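Local atomic coordinates of AAEL008620-PA odorant-binding protein (Aedes aegypti, PDB entry 5V13), a protein that binds juvenile hormone in the mosquito hemolymph, holding it in a buried pocket of a mostly helical odorant-binding-protein fold. Residues T25-Q28 with T29-Y33; S138-L141 with R142-G146. All coordinates share one frame; numbering follows the deposited sequence.

Interaction 1: T25-Q28 with T29-Y33; sequences TPEQ and TLYAY. With JH3 (methyl (2E,6E)-9-[(2R)-3,3-dimethyloxiran-2-yl]-3,7-dimethylnona-2,6-dienoate), chain E.
Thr-25 O is approached by two groups of Thr-29: the amide N at 3.0 Å, with an almost straight N-H...O angle of 171°, and the hydroxyl OG1 at a weak 3.3 Å. Thr-25 is the N-cap of helix 26-38 and forms a capping box with Gln-28. Gln-28 N donates to Thr-25 OG1 at 3.1 Å, and in return Thr-25 N donates to Gln-28 OE1, in the plane of the amide carbonyl and on a lone pair. The reciprocal pair ties down the side chains of both residues and occupies two amides at the start of the helix. Thr-29 OG1 sits between its own backbone N and carbonyl carbon (chi1 56°), turned back toward the preceding turn, where Pro-26 O is a second weak choice for its proton. Further round the same turn, Glu-27 and Tyr-31 run side by side, with carboxylate and ring planes 47° apart; Glu-27 OE1 takes a hydrogen bond from Tyr-268 and a salt bridge from Arg-201, which also makes a cation-pi contact with the Tyr-31 ring. Tyr-33 carries the helix into the hormone pocket. Its ring lies between Thr-29 O, displaced toward the rim of one face, and the juvenile hormone chain on the opposite face, where JH3 C5 stands 3.8 Å above the ring centre and Tyr-33 CB meets JH3 C2 at 3.5 Å.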
loop_
_atom_site.group_PDB
_atom_site.type_symbol
_atom_site.label_atom_id
_atom_site.label_comp_id
_atom_site.label_asym_id
_atom_site.label_seq_id
_atom_site.Cartn_x
_atom_site.Cartn_y
_atom_site.Cartn_z
ATOM N N THR B 25 11.451 -7.682 8.180
ATOM C CA THR B 25 10.589 -7.120 7.141
ATOM C C THR B 25 11.361 -6.956 5.839
ATOM O O THR B 25 12.590 -7.040 5.822
ATOM C CB THR B 25 10.073 -5.758 7.581
ATOM O OG1 THR B 25 11.174 -4.844 7.625
ATOM C CG2 THR B 25 9.402 -5.849 8.940
ATOM N N PRO B 26 10.665 -6.691 4.726
ATOM C CA PRO B 26 11.387 -6.349 3.485
ATOM C C PRO B 26 12.154 -5.044 3.583
ATOM O O PRO B 26 13.119 -4.862 2.840
ATOM C CB PRO B 26 10.271 -6.279 2.426
ATOM C CG PRO B 26 8.990 -6.139 3.206
ATOM C CD PRO B 26 9.219 -6.880 4.487
ATOM N N GLU B 27 11.767 -4.129 4.481
ATOM C CA GLU B 27 12.609 -2.956 4.702
ATOM C C GLU B 27 13.945 -3.370 5.306
ATOM O O GLU B 27 15.001 -2.890 4.888
ATOM C CB GLU B 27 11.902 -1.943 5.611
ATOM C CG GLU B 27 12.675 -0.626 5.854
ATOM C CD GLU B 27 13.795 -0.726 6.896
ATOM O OE1 GLU B 27 14.811 0.021 6.765
ATOM O OE2 GLU B 27 13.646 -1.522 7.862
ATOM N N GLN B 28 13.911 -4.276 6.279
ATOM C CA GLN B 28 15.134 -4.701 6.956
ATOM C C GLN B 28 16.041 -5.538 6.042
ATOM O O GLN B 28 17.264 -5.344 6.028
ATOM C CB GLN B 28 14.749 -5.460 8.227
ATOM C CG GLN B 28 14.250 -4.505 9.333
ATOM C CD GLN B 28 13.714 -5.243 10.541
ATOM O OE1 GLN B 28 12.956 -6.211 10.409
ATOM N NE2 GLN B 28 14.090 -4.783 11.727
ATOM N N THR B 29 15.482 -6.498 5.303
ATOM C CA THR B 29 16.324 -7.258 4.379
ATOM C C THR B 29 16.905 -6.356 3.290
ATOM O O THR B 29 18.098 -6.447 2.975
ATOM C CB THR B 29 15.546 -8.425 3.769
ATOM O OG1 THR B 29 14.351 -7.943 3.135
ATOM C CG2 THR B 29 15.164 -9.426 4.867
ATOM N N LEU B 30 16.092 -5.472 2.711
ATOM C CA LEU B 30 16.627 -4.605 1.661
ATOM C C LEU B 30 17.727 -3.705 2.214
ATOM O O LEU B 30 18.761 -3.507 1.565
ATOM C CB LEU B 30 15.505 -3.770 1.031
ATOM C CG LEU B 30 15.942 -3.044 -0.248
ATOM C CD1 LEU B 30 16.459 -4.040 -1.300
ATOM C CD2 LEU B 30 14.802 -2.229 -0.815
ATOM N N TYR B 31 17.535 -3.169 3.425
ATOM C CA TYR B 31 18.573 -2.325 4.025
ATOM C C TYR B 31 19.887 -3.089 4.141
ATOM O O TYR B 31 20.960 -2.580 3.782
ATOM C CB TYR B 31 18.126 -1.841 5.410
ATOM C CG TYR B 31 19.101 -0.896 6.078
ATOM C CD1 TYR B 31 20.199 -1.377 6.809
ATOM C CD2 TYR B 31 18.917 0.480 5.991
ATOM C CE1 TYR B 31 21.080 -0.491 7.448
ATOM C CE2 TYR B 31 19.791 1.362 6.607
ATOM C CZ TYR B 31 20.863 0.876 7.332
ATOM O OH TYR B 31 21.718 1.776 7.935
ATOM N N ALA B 32 19.815 -4.320 4.652
ATOM C CA ALA B 32 21.019 -5.118 4.848
ATOM C C ALA B 32 21.658 -5.486 3.515
ATOM O O ALA B 32 22.886 -5.379 3.356
ATOM C CB ALA B 32 20.683 -6.377 5.649
ATOM N N TYR B 33 20.851 -5.930 2.542
ATOM C CA TYR B 33 21.423 -6.325 1.247
ATOM C C TYR B 33 22.149 -5.159 0.579
ATOM O O TYR B 33 23.263 -5.315 0.058
ATOM C CB TYR B 33 20.331 -6.856 0.303
ATOM C CG TYR B 33 19.524 -8.039 0.815
ATOM C CD1 TYR B 33 20.012 -8.866 1.822
ATOM C CD2 TYR B 33 18.273 -8.321 0.277
ATOM C CE1 TYR B 33 19.249 -9.953 2.292
ATOM C CE2 TYR B 33 17.518 -9.391 0.722
ATOM C CZ TYR B 33 18.004 -10.202 1.724
ATOM O OH TYR B 33 17.229 -11.249 2.170
HETATM C C1 JH3 E . 19.993 -7.651 -3.396
HETATM O O2 JH3 E . 18.944 -7.942 -3.944
HETATM O O1 JH3 E . 20.428 -6.279 -3.457
HETATM C CM JH3 E . 19.574 -5.317 -4.080
HETATM C C2 JH3 E . 20.840 -8.603 -2.654
HETATM C C3 JH3 E . 20.638 -9.913 -2.493
HETATM C "C3'" JH3 E . 19.471 -10.664 -3.074
HETATM C C4 JH3 E . 21.656 -10.653 -1.659
HETATM C C5 JH3 E . 20.931 -11.615 -0.723
HETATM C C6 JH3 E . 21.858 -12.011 0.404
HETATM C C7 JH3 E . 22.584 -13.138 0.391
HETATM C "C7'" JH3 E . 22.546 -14.069 -0.792
HETATM C C8 JH3 E . 23.474 -13.436 1.588
HETATM C C9 JH3 E . 23.051 -14.718 2.325
HETATM C CA JH3 E . 21.561 -14.739 2.656
HETATM O O3 JH3 E . 21.179 -15.853 3.495
HETATM C CB JH3 E . 21.217 -14.576 4.136
HETATM C "CB'" JH3 E . 19.880 -13.860 4.358
HETATM C CC JH3 E . 22.327 -14.458 5.170
#

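Interaction 2: S138-L141 with R142-G146; sequences STIL and RMFHG
Ile-140 and Phe-144 lie alongside each other, pointing the same way, with Ile-140 CG2 against Phe-144 CD2 at 3.7 Å. The methyl gets there because CG2 is the branch set anti to the backbone N, while CG1 takes the place beside that nitrogen (chi1 -64°). The phenyl ring also turns its edge to Ile-140 O, which lies near the ring plane 3.4 Å from Phe-144 CD2 and accepts a hydrogen bond from Phe-144 N. Both side chains touch the bound juvenile hormone, so this turn contributes to the pocket wall. Met-143 puts CG between its backbone N and carbonyl carbon (chi1 69°) and then extends back along the helix: CG rests 3.4 Å from Thr-139 O, SD passes obliquely by Thr-139 CG2, and CE ends at Ile-140 CG1, 4.1 Å away. Phe-87 and Ala-91 of helix 84-94 and Leu-105 of helix 99-113 pack on the thioether chain. Helix 137-143 stops here in a Schellman motif whose C-prime residue is His-145, with phi +72°. Gly-146 N reaches back to Leu-141 O at 2.9 Å, and His-145 N bonds to Arg-142 O at 3.1 Å. Leu-141 packs on this turn through CD2, which lies 3.6 Å from Gly-146 C. Arg-142 lays CB against Ser-138 O, and farther along the chain its NE makes a salt bridge with Asp-150, while His-145 NE2 hydrogen-bonds Arg-24 O and the imidazole meets Phe-94 edge-to-face.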
loop_
_atom_site.group_PDB
_atom_site.type_symbol
_atom_site.label_atom_id
_atom_site.label_comp_id
_atom_site.label_asym_id
_atom_site.label_seq_id
_atom_site.Cartn_x
_atom_site.Cartn_y
_atom_site.Cartn_z
ATOM N N SER B 138 16.372 -22.488 -1.510
ATOM C CA SER B 138 15.201 -21.817 -2.076
ATOM C C SER B 138 14.211 -21.394 -0.998
ATOM O O SER B 138 13.478 -20.411 -1.184
ATOM C CB SER B 138 14.519 -22.727 -3.100
ATOM O OG SER B 138 13.989 -23.879 -2.474
ATOM N N THR B 139 14.178 -22.111 0.134
ATOM C CA THR B 139 13.323 -21.703 1.249
ATOM C C THR B 139 13.848 -20.427 1.904
ATOM O O THR B 139 13.078 -19.507 2.180
ATOM C CB THR B 139 13.221 -22.839 2.274
ATOM O OG1 THR B 139 12.594 -23.982 1.674
ATOM C CG2 THR B 139 12.423 -22.416 3.503
ATOM N N ILE B 140 15.165 -20.352 2.134
ATOM C CA ILE B 140 15.778 -19.159 2.725
ATOM C C ILE B 140 15.555 -17.942 1.831
ATOM O O ILE B 140 15.179 -16.863 2.297
ATOM C CB ILE B 140 17.280 -19.410 2.956
ATOM C CG1 ILE B 140 17.476 -20.521 3.982
ATOM C CG2 ILE B 140 18.018 -18.108 3.332
ATOM C CD1 ILE B 140 18.918 -21.108 3.955
ATOM N N LEU B 141 15.831 -18.091 0.536
ATOM C CA LEU B 141 15.594 -17.010 -0.416
ATOM C C LEU B 141 14.183 -16.456 -0.270
ATOM O O LEU B 141 13.980 -15.242 -0.143
ATOM C CB LEU B 141 15.828 -17.533 -1.837
ATOM C CG LEU B 141 15.722 -16.672 -3.100
ATOM C CD1 LEU B 141 16.359 -17.444 -4.260
ATOM C CD2 LEU B 141 14.276 -16.288 -3.471
ATOM N N ARG B 142 13.195 -17.340 -0.254
ATOM C CA ARG B 142 11.816 -16.871 -0.260
ATOM C C ARG B 142 11.444 -16.191 1.058
ATOM O O ARG B 142 10.785 -15.145 1.053
ATOM C CB ARG B 142 10.888 -18.043 -0.568
ATOM C CG ARG B 142 9.502 -17.605 -0.918
ATOM C CD ARG B 142 8.860 -18.562 -1.897
ATOM N NE ARG B 142 7.675 -17.942 -2.469
ATOM C CZ ARG B 142 6.928 -18.486 -3.418
ATOM N NH1 ARG B 142 7.235 -19.681 -3.915
ATOM N NH2 ARG B 142 5.872 -17.826 -3.868
ATOM N N MET B 143 11.854 -16.764 2.202
ATOM C CA MET B 143 11.395 -16.238 3.489
ATOM C C MET B 143 12.071 -14.927 3.850
ATOM O O MET B 143 11.561 -14.204 4.711
ATOM C CB MET B 143 11.622 -17.265 4.614
ATOM C CG MET B 143 13.097 -17.514 4.985
ATOM S SD MET B 143 13.217 -19.078 5.899
ATOM C CE MET B 143 14.824 -18.982 6.719
ATOM N N PHE B 144 13.216 -14.618 3.237
ATOM C CA PHE B 144 13.883 -13.330 3.386
ATOM C C PHE B 144 13.619 -12.404 2.195
ATOM O O PHE B 144 14.466 -11.573 1.850
ATOM C CB PHE B 144 15.388 -13.530 3.596
ATOM C CG PHE B 144 15.743 -14.057 4.961
ATOM C CD1 PHE B 144 15.605 -13.247 6.088
ATOM C CD2 PHE B 144 16.216 -15.354 5.118
ATOM C CE1 PHE B 144 15.927 -13.725 7.361
ATOM C CE2 PHE B 144 16.556 -15.843 6.389
ATOM C CZ PHE B 144 16.405 -15.023 7.514
ATOM N N HIS B 145 12.462 -12.561 1.545
ATOM C CA HIS B 145 11.912 -11.579 0.610
ATOM C C HIS B 145 12.679 -11.508 -0.703
ATOM O O HIS B 145 12.656 -10.479 -1.390
ATOM C CB HIS B 145 11.822 -10.208 1.277
ATOM C CG HIS B 145 11.224 -10.280 2.646
ATOM N ND1 HIS B 145 10.004 -10.876 2.882
ATOM C CD2 HIS B 145 11.708 -9.911 3.857
ATOM C CE1 HIS B 145 9.746 -10.842 4.179
ATOM N NE2 HIS B 145 10.760 -10.254 4.791
ATOM N N GLY B 146 13.306 -12.614 -1.090
ATOM C CA GLY B 146 14.032 -12.663 -2.343
ATOM C C GLY B 146 13.186 -12.891 -3.581
ATOM O O GLY B 146 13.686 -12.670 -4.689
#

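From the N terminus, interaction 1 comes first, starting helix 26-38; interaction 2 follows more than a hundred residues later, ending helix 137-143. Each is confined to one continuous stretch and closes only a helical turn or a cap, so the two stand in series without nesting or crossing. In space their centres are about 12 Å apart, and the end of one helix meets the start of the other. Tyr-33 OH lies 2.8 Å from Phe-144 O, a probable hydrogen bond, while the imidazole of His-145 packs against Pro-26 and Thr-29. The junction brings together two parts of the fold that line the hormone pocket, through Tyr-33 and Ile-140.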